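Local coordinates for UL18 protein (Human herpesvirus 5, PDB 3D2U) that mimics a host MHC class I molecule and helps the virus resist natural killer cells by engaging the inhibitory receptor LILRB1, at residues T189-K194 against C209-F214; G89-S94 against G118-T123. The protein carries 4 engineered substitutions. One frame throughout, in Å; residues are numbered along the deposited sequence.

Interaction 1. Residues T189-K194 against C209-F214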
ATOM      1  N   THR A 189      -8.432 -19.551 -14.140  1.00 37.29           N
ATOM      2  CA  THR A 189      -8.203 -20.369 -12.969  1.00 44.15           C
ATOM      3  C   THR A 189      -9.009 -19.816 -11.789  1.00 47.90           C
ATOM      4  O   THR A 189      -8.741 -18.718 -11.291  1.00 46.25           O
ATOM      5  CB  THR A 189      -6.700 -20.411 -12.657  1.00 42.63           C
ATOM      6  OG1 THR A 189      -5.999 -20.826 -13.838  1.00 43.40           O
ATOM      7  CG2 THR A 189      -6.410 -21.390 -11.546  1.00 24.34           C
ATOM      8  N   HIS A 190     -10.015 -20.584 -11.369  1.00 31.34           N
ATOM      9  CA  HIS A 190     -10.885 -20.206 -10.264  1.00 45.27           C
ATOM     10  C   HIS A 190     -10.203 -20.394  -8.908  1.00 31.76           C
ATOM     11  O   HIS A 190      -9.355 -21.264  -8.744  1.00 29.78           O
ATOM     12  CB  HIS A 190     -12.199 -20.990 -10.347  1.00 21.38           C
ATOM     13  CG  HIS A 190     -12.936 -20.779 -11.636  1.00 48.42           C
ATOM     14  ND1 HIS A 190     -13.118 -19.528 -12.187  1.00 36.16           N
ATOM     15  CD2 HIS A 190     -13.518 -21.655 -12.490  1.00 26.87           C
ATOM     16  CE1 HIS A 190     -13.778 -19.643 -13.325  1.00 23.23           C
ATOM     17  NE2 HIS A 190     -14.033 -20.922 -13.533  1.00 26.69           N
ATOM     18  N   PRO A 191     -10.579 -19.573  -7.921  1.00 48.14           N
ATOM     19  CA  PRO A 191      -9.993 -19.640  -6.583  1.00 34.14           C
ATOM     20  C   PRO A 191     -10.451 -20.788  -5.701  1.00 32.32           C
ATOM     21  O   PRO A 191     -11.492 -21.399  -5.922  1.00 43.77           O
ATOM     22  CB  PRO A 191     -10.405 -18.306  -5.980  1.00 27.81           C
ATOM     23  CG  PRO A 191     -11.827 -18.164  -6.506  1.00 26.04           C
ATOM     24  CD  PRO A 191     -11.668 -18.569  -7.975  1.00 36.61           C
ATOM     25  N   VAL A 192      -9.633 -21.065  -4.699  1.00 52.94           N
ATOM     26  CA  VAL A 192      -9.948 -22.026  -3.666  1.00 24.34           C
ATOM     27  C   VAL A 192     -10.545 -20.981  -2.725  1.00 32.44           C
ATOM     28  O   VAL A 192      -9.938 -19.935  -2.528  1.00 30.79           O
ATOM     29  CB  VAL A 192      -8.640 -22.641  -3.071  1.00 47.07           C
ATOM     30  CG1 VAL A 192      -8.904 -23.250  -1.699  1.00 26.86           C
ATOM     31  CG2 VAL A 192      -8.072 -23.702  -4.013  1.00 24.45           C
ATOM     32  N   VAL A 193     -11.747 -21.217  -2.214  1.00 35.88           N
ATOM     33  CA  VAL A 193     -12.384 -20.253  -1.324  1.00 32.73           C
ATOM     34  C   VAL A 193     -12.547 -20.842   0.075  1.00 33.10           C
ATOM     35  O   VAL A 193     -12.936 -21.992   0.229  1.00 32.92           O
ATOM     36  CB  VAL A 193     -13.782 -19.810  -1.875  1.00 38.05           C
ATOM     37  CG1 VAL A 193     -14.484 -18.890  -0.881  1.00 42.09           C
ATOM     38  CG2 VAL A 193     -13.619 -19.095  -3.209  1.00 32.20           C
ATOM     39  N   LYS A 194     -12.226 -20.053   1.093  1.00 41.49           N
ATOM     40  CA  LYS A 194     -12.343 -20.510   2.470  1.00 38.31           C
ATOM     41  C   LYS A 194     -12.951 -19.417   3.325  1.00 37.27           C
ATOM     42  O   LYS A 194     -12.642 -18.238   3.140  1.00 30.72           O
ATOM     43  CB  LYS A 194     -10.970 -20.901   3.013  1.00 33.36           C
ATOM     44  CG  LYS A 194     -10.998 -21.337   4.455  1.00 47.10           C
ATOM     45  CD  LYS A 194      -9.737 -22.101   4.808  1.00 45.51           C
ATOM     46  CE  LYS A 194      -9.819 -22.659   6.218  1.00 49.11           C
ATOM     47  NZ  LYS A 194      -8.968 -23.864   6.321  1.00 59.29           N
ATOM     48  N   CYS A 209     -13.740 -14.370   4.635  1.00 43.07           N
ATOM     49  CA  CYS A 209     -13.826 -15.165   3.415  1.00 49.08           C
ATOM     50  C   CYS A 209     -12.673 -14.761   2.511  1.00 39.96           C
ATOM     51  O   CYS A 209     -12.596 -13.605   2.094  1.00 24.70           O
ATOM     52  CB  CYS A 209     -15.137 -14.904   2.689  1.00 53.75           C
ATOM     53  SG  CYS A 209     -15.425 -16.021   1.276  1.00 48.07           S
ATOM     54  N   THR A 210     -11.803 -15.720   2.197  1.00 23.62           N
ATOM     55  CA  THR A 210     -10.609 -15.477   1.373  1.00 43.26           C
ATOM     56  C   THR A 210     -10.528 -16.341   0.107  1.00 31.57           C
ATOM     57  O   THR A 210     -10.874 -17.525   0.127  1.00 29.63           O
ATOM     58  CB  THR A 210      -9.326 -15.731   2.201  1.00 35.29           C
ATOM     59  OG1 THR A 210      -9.382 -14.967   3.410  1.00 34.06           O
ATOM     60  CG2 THR A 210      -8.087 -15.345   1.418  1.00 33.05           C
ATOM     61  N   SER A 211     -10.075 -15.734  -0.988  1.00 27.71           N
ATOM     62  CA  SER A 211      -9.925 -16.428  -2.263  1.00 32.11           C
ATOM     63  C   SER A 211      -8.432 -16.596  -2.564  1.00 29.86           C
ATOM     64  O   SER A 211      -7.653 -15.647  -2.445  1.00 28.90           O
ATOM     65  CB  SER A 211     -10.629 -15.646  -3.382  1.00 26.05           C
ATOM     66  OG  SER A 211     -12.042 -15.715  -3.228  1.00 26.96           O
ATOM     67  N   TYR A 212      -8.047 -17.809  -2.952  1.00 32.77           N
ATOM     68  CA  TYR A 212      -6.651 -18.141  -3.223  1.00 37.87           C
ATOM     69  C   TYR A 212      -6.371 -18.646  -4.641  1.00 33.96           C
ATOM     70  O   TYR A 212      -7.149 -19.420  -5.201  1.00 31.35           O
ATOM     71  CB  TYR A 212      -6.161 -19.231  -2.256  1.00 35.60           C
ATOM     72  CG  TYR A 212      -6.440 -19.012  -0.781  1.00 42.49           C
ATOM     73  CD1 TYR A 212      -7.719 -19.234  -0.241  1.00 36.38           C
ATOM     74  CD2 TYR A 212      -5.409 -18.651   0.092  1.00 21.16           C
ATOM     75  CE1 TYR A 212      -7.957 -19.107   1.131  1.00 42.48           C
ATOM     76  CE2 TYR A 212      -5.636 -18.529   1.473  1.00 30.03           C
ATOM     77  CZ  TYR A 212      -6.912 -18.758   1.982  1.00 37.16           C
ATOM     78  OH  TYR A 212      -7.147 -18.645   3.336  1.00 28.85           O
ATOM     79  N   GLY A 213      -5.242 -18.212  -5.198  1.00 26.16           N
ATOM     80  CA  GLY A 213      -4.809 -18.648  -6.515  1.00 29.71           C
ATOM     81  C   GLY A 213      -5.709 -18.469  -7.724  1.00 35.30           C
ATOM     82  O   GLY A 213      -5.848 -19.383  -8.532  1.00 36.89           O
ATOM     83  N   PHE A 214      -6.300 -17.295  -7.887  1.00 22.96           N
ATOM     84  CA  PHE A 214      -7.147 -17.093  -9.043  1.00 23.29           C
ATOM     85  C   PHE A 214      -6.457 -16.232 -10.070  1.00 30.88           C
ATOM     86  O   PHE A 214      -5.588 -15.433  -9.739  1.00 26.40           O
ATOM     87  CB  PHE A 214      -8.508 -16.479  -8.651  1.00 33.92           C
ATOM     88  CG  PHE A 214      -8.420 -15.188  -7.861  1.00 33.61           C
ATOM     89  CD1 PHE A 214      -8.649 -13.960  -8.477  1.00 30.95           C
ATOM     90  CD2 PHE A 214      -8.178 -15.210  -6.485  1.00 35.51           C
ATOM     91  CE1 PHE A 214      -8.651 -12.767  -7.725  1.00 45.79           C
ATOM     92  CE2 PHE A 214      -8.178 -14.036  -5.729  1.00 28.77           C
ATOM     93  CZ  PHE A 214      -8.416 -12.809  -6.350  1.00 19.98           C
TER
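Strands 192-201 and 204-214 form the edge hairpin of the four-stranded sheet in the immunoglobulin C1-set domain, and their open ends meet here as V192, V193 and K194 pair antiparallel with Y212, S211 and T210. V192 and Y212 form a hydrogen-bonded pair, with V192 N 3.0 Å from Y212 O and Y212 N 2.9 Å from V192 O. K194 and T210 repeat the pattern, T210 N standing 2.8 Å from K194 O in a nearly straight bond (168° at the hydrogen). The non-hydrogen-bonded pair V193-S211 lies between them, its side chains on the inner face, where V267 of the other sheet covers both.

On that face V193 sets CG1 anti to its backbone N (chi1 175°), which carries this methyl to 3.7 Å from C209 SG. P191 lays CB against S211 CB, 3.7 Å away, and approaches the F214 ring obliquely; it precedes the ladder, whose bonds here need no N-H from it. On the other face the Y212 ring turns its edge to the strand, CD1 3.3 Å from V192 O, while T210 CG2 lies over one ring face, toward its rim. Another protein chain packs on V192, K194 and Y212. The C209-C265 disulfide and packing on V267 thus tie the hairpin to the other sheet, at the price of burying S211 OG without a partner in the model.

Interaction 2. Residues G89-S94 against G118-T123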
ATOM      1  N   GLY A  89      18.956  16.977 -11.308  1.00 34.46           N
ATOM      2  CA  GLY A  89      19.290  16.685  -9.923  1.00 39.41           C
ATOM      3  C   GLY A  89      18.095  15.897  -9.412  1.00 37.20           C
ATOM      4  O   GLY A  89      17.272  15.511 -10.206  1.00 28.32           O
ATOM      5  N   TYR A  90      17.970  15.645  -8.120  1.00 39.40           N
ATOM      6  CA  TYR A  90      16.805  14.903  -7.653  1.00 39.32           C
ATOM      7  C   TYR A  90      16.462  15.346  -6.249  1.00 33.08           C
ATOM      8  O   TYR A  90      17.276  15.965  -5.582  1.00 35.54           O
ATOM      9  CB  TYR A  90      17.083  13.392  -7.675  1.00 32.25           C
ATOM     10  CG  TYR A  90      18.108  12.953  -6.662  1.00 45.14           C
ATOM     11  CD1 TYR A  90      17.721  12.425  -5.426  1.00 37.26           C
ATOM     12  CD2 TYR A  90      19.472  13.101  -6.919  1.00 36.88           C
ATOM     13  CE1 TYR A  90      18.668  12.056  -4.478  1.00 38.57           C
ATOM     14  CE2 TYR A  90      20.419  12.740  -5.977  1.00 42.43           C
ATOM     15  CZ  TYR A  90      20.013  12.219  -4.760  1.00 34.90           C
ATOM     16  OH  TYR A  90      20.958  11.859  -3.832  1.00 44.08           O
ATOM     17  N   ARG A  91      15.250  15.025  -5.810  1.00 36.34           N
ATOM     18  CA  ARG A  91      14.805  15.379  -4.477  1.00 33.81           C
ATOM     19  C   ARG A  91      14.747  14.148  -3.565  1.00 41.95           C
ATOM     20  O   ARG A  91      15.124  14.211  -2.394  1.00 31.93           O
ATOM     21  CB  ARG A  91      13.439  16.078  -4.555  1.00 38.97           C
ATOM     22  CG  ARG A  91      13.448  17.378  -5.378  1.00 46.38           C
ATOM     23  CD  ARG A  91      14.449  18.390  -4.809  1.00 44.62           C
ATOM     24  NE  ARG A  91      14.655  19.567  -5.657  1.00 38.74           N
ATOM     25  CZ  ARG A  91      13.924  20.674  -5.611  1.00 41.49           C
ATOM     26  NH1 ARG A  91      12.919  20.772  -4.755  1.00 42.75           N
ATOM     27  NH2 ARG A  91      14.209  21.694  -6.413  1.00 41.06           N
ATOM     28  N   SER A  92      14.302  13.018  -4.100  1.00 35.55           N
ATOM     29  CA  SER A  92      14.216  11.797  -3.300  1.00 30.11           C
ATOM     30  C   SER A  92      15.124  10.694  -3.825  1.00 41.93           C
ATOM     31  O   SER A  92      15.821  10.047  -3.062  1.00 35.70           O
ATOM     32  CB  SER A  92      12.776  11.309  -3.263  1.00 43.84           C
ATOM     33  OG  SER A  92      11.942  12.347  -2.802  1.00 52.58           O
ATOM     34  N   GLN A  93      15.109  10.475  -5.133  1.00 45.22           N
ATOM     35  CA  GLN A  93      15.961   9.462  -5.732  1.00 33.94           C
ATOM     36  C   GLN A  93      16.142   9.754  -7.211  1.00 42.16           C
ATOM     37  O   GLN A  93      15.199  10.115  -7.910  1.00 32.45           O
ATOM     38  CB  GLN A  93      15.365   8.059  -5.542  1.00 43.86           C
ATOM     39  CG  GLN A  93      16.182   6.952  -6.194  1.00 24.65           C
ATOM     40  CD  GLN A  93      15.549   5.578  -6.040  1.00 49.79           C
ATOM     41  OE1 GLN A  93      14.323   5.449  -5.978  1.00 33.57           O
ATOM     42  NE2 GLN A  93      16.383   4.544  -6.006  1.00 29.70           N
ATOM     43  N   SER A  94      17.370   9.616  -7.684  1.00 28.55           N
ATOM     44  CA  SER A  94      17.649   9.849  -9.083  1.00 37.59           C
ATOM     45  C   SER A  94      17.325   8.571  -9.860  1.00 39.83           C
ATOM     46  O   SER A  94      18.229   7.798 -10.187  1.00 33.47           O
ATOM     47  CB  SER A  94      19.122  10.240  -9.257  1.00 48.31           C
ATOM     48  OG  SER A  94      19.982   9.360  -8.541  1.00 39.44           O
ATOM     49  N   GLY A 118       8.811   9.074 -16.010  1.00 46.29           N
ATOM     50  CA  GLY A 118       8.732   9.768 -14.749  1.00 28.07           C
ATOM     51  C   GLY A 118      10.123   9.793 -14.153  1.00 29.12           C
ATOM     52  O   GLY A 118      10.844   8.798 -14.219  1.00 36.81           O
ATOM     53  N   TRP A 119      10.531  10.934 -13.612  1.00 28.27           N
ATOM     54  CA  TRP A 119      11.829  11.003 -12.974  1.00 39.09           C
ATOM     55  C   TRP A 119      11.605  11.363 -11.516  1.00 40.38           C
ATOM     56  O   TRP A 119      10.786  12.230 -11.198  1.00 29.01           O
ATOM     57  CB  TRP A 119      12.752  12.017 -13.657  1.00 42.06           C
ATOM     58  CG  TRP A 119      14.190  11.612 -13.514  1.00 48.24           C
ATOM     59  CD1 TRP A 119      14.781  10.492 -14.033  1.00 54.10           C
ATOM     60  CD2 TRP A 119      15.184  12.260 -12.735  1.00 30.94           C
ATOM     61  NE1 TRP A 119      16.084  10.402 -13.611  1.00 31.90           N
ATOM     62  CE2 TRP A 119      16.362  11.481 -12.814  1.00 41.32           C
ATOM     63  CE3 TRP A 119      15.201  13.424 -11.968  1.00 29.54           C
ATOM     64  CZ2 TRP A 119      17.537  11.826 -12.163  1.00 20.69           C
ATOM     65  CZ3 TRP A 119      16.360  13.761 -11.323  1.00 56.59           C
ATOM     66  CH2 TRP A 119      17.521  12.969 -11.421  1.00 55.56           C
ATOM     67  N   ASP A 120      12.340  10.691 -10.638  1.00 34.08           N
ATOM     68  CA  ASP A 120      12.209  10.906  -9.204  1.00 34.97           C
ATOM     69  C   ASP A 120      10.733  10.899  -8.802  1.00 38.11           C
ATOM     70  O   ASP A 120      10.291  11.721  -8.006  1.00 34.47           O
ATOM     71  CB  ASP A 120      12.854  12.226  -8.801  1.00 27.24           C
ATOM     72  CG  ASP A 120      12.909  12.411  -7.309  1.00 35.60           C
ATOM     73  OD1 ASP A 120      12.823  11.404  -6.579  1.00 37.51           O
ATOM     74  OD2 ASP A 120      13.044  13.568  -6.862  1.00 32.45           O
ATOM     75  N   GLY A 121       9.977   9.960  -9.364  1.00 39.17           N
ATOM     76  CA  GLY A 121       8.564   9.838  -9.042  1.00 42.34           C
ATOM     77  C   GLY A 121       7.669  10.929  -9.612  1.00 53.99           C
ATOM     78  O   GLY A 121       6.483  10.993  -9.283  1.00 41.42           O
ATOM     79  N   GLU A 122       8.231  11.782 -10.467  1.00 35.60           N
ATOM     80  CA  GLU A 122       7.496  12.888 -11.081  1.00 39.09           C
ATOM     81  C   GLU A 122       7.265  12.619 -12.551  1.00 34.25           C
ATOM     82  O   GLU A 122       8.201  12.301 -13.275  1.00 36.40           O
ATOM     83  CB  GLU A 122       8.306  14.182 -10.968  1.00 26.24           C
ATOM     84  CG  GLU A 122       8.688  14.577  -9.557  1.00 39.64           C
ATOM     85  CD  GLU A 122       7.484  14.909  -8.700  1.00 45.33           C
ATOM     86  OE1 GLU A 122       6.554  15.571  -9.205  1.00 39.20           O
ATOM     87  OE2 GLU A 122       7.474  14.531  -7.511  1.00 40.53           O
ATOM     88  N   THR A 123       6.035  12.763 -13.017  1.00 33.27           N
ATOM     89  CA  THR A 123       5.806  12.550 -14.440  1.00 40.62           C
ATOM     90  C   THR A 123       6.598  13.583 -15.235  1.00 49.94           C
ATOM     91  O   THR A 123       6.525  14.787 -14.978  1.00 31.27           O
ATOM     92  CB  THR A 123       4.321  12.645 -14.808  1.00 41.81           C
ATOM     93  OG1 THR A 123       3.586  11.686 -14.038  1.00 41.51           O
ATOM     94  CG2 THR A 123       4.127  12.353 -16.294  1.00 35.51           C
TER
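D120 OD2 accepts two backbone N-H groups of the loop 89-94, from R91 N at 2.8 Å and S92 N at 3.1 Å, both arriving from the same face of the carboxylate. S92 N lies on the syn side, 24° out of the plane, whereas R91 N stands 45° above it. The other oxygen, D120 OD1, takes Q93 N at 2.9 Å, again from above the plane. Three successive amides are thereby gathered on one carboxylate, which W143 NE1 also reaches in a weak bond to OD2.

D120 occupies the type I' turn that joins strands 110-119 and 122-127, and CG anti to its backbone N (chi1 -172°) extends the acid out of the turn and into the curve of the loop. The fit is close: S92 CB lies 3.3 Å from D120 OD1, and R91 CB is 3.4 Å from D120 OD2. Beside the acid, W119 spreads its six-membered ring toward the loop, CZ2 3.7 Å from S94 CB, though the ring sits too close to G89 O for its position to be trusted in detail. S94, small enough to lie beside the indole, binds F11 O through OG. Aspartate suits the turn, its short side chain offering two acceptors to amides outside any helix or strand. Those N-H groups would probably favour its negative charge, while Q93 O, 3.0 Å from D120 OD1 and not hydrogen-bonded to it, would oppose it.

The two contacts belong to different domains of this class I-like chain and lie on opposite sides of its centre, their centres about 38 Å apart and their nearest atoms about 28 Å. Interaction 2 comes first along the sequence and is complete before interaction 1 begins. It ties the loop between helix 62-88 and strand 95-104 to a turn of the seven-stranded sheet in the alpha 1 and alpha 2 platform. Interaction 1 pairs two neighbouring strands of the immunoglobulin domain, just beyond the linker from helix 173-184. Each also borders another protein chain, so both domains of this MHC class I mimic take part in the assembly.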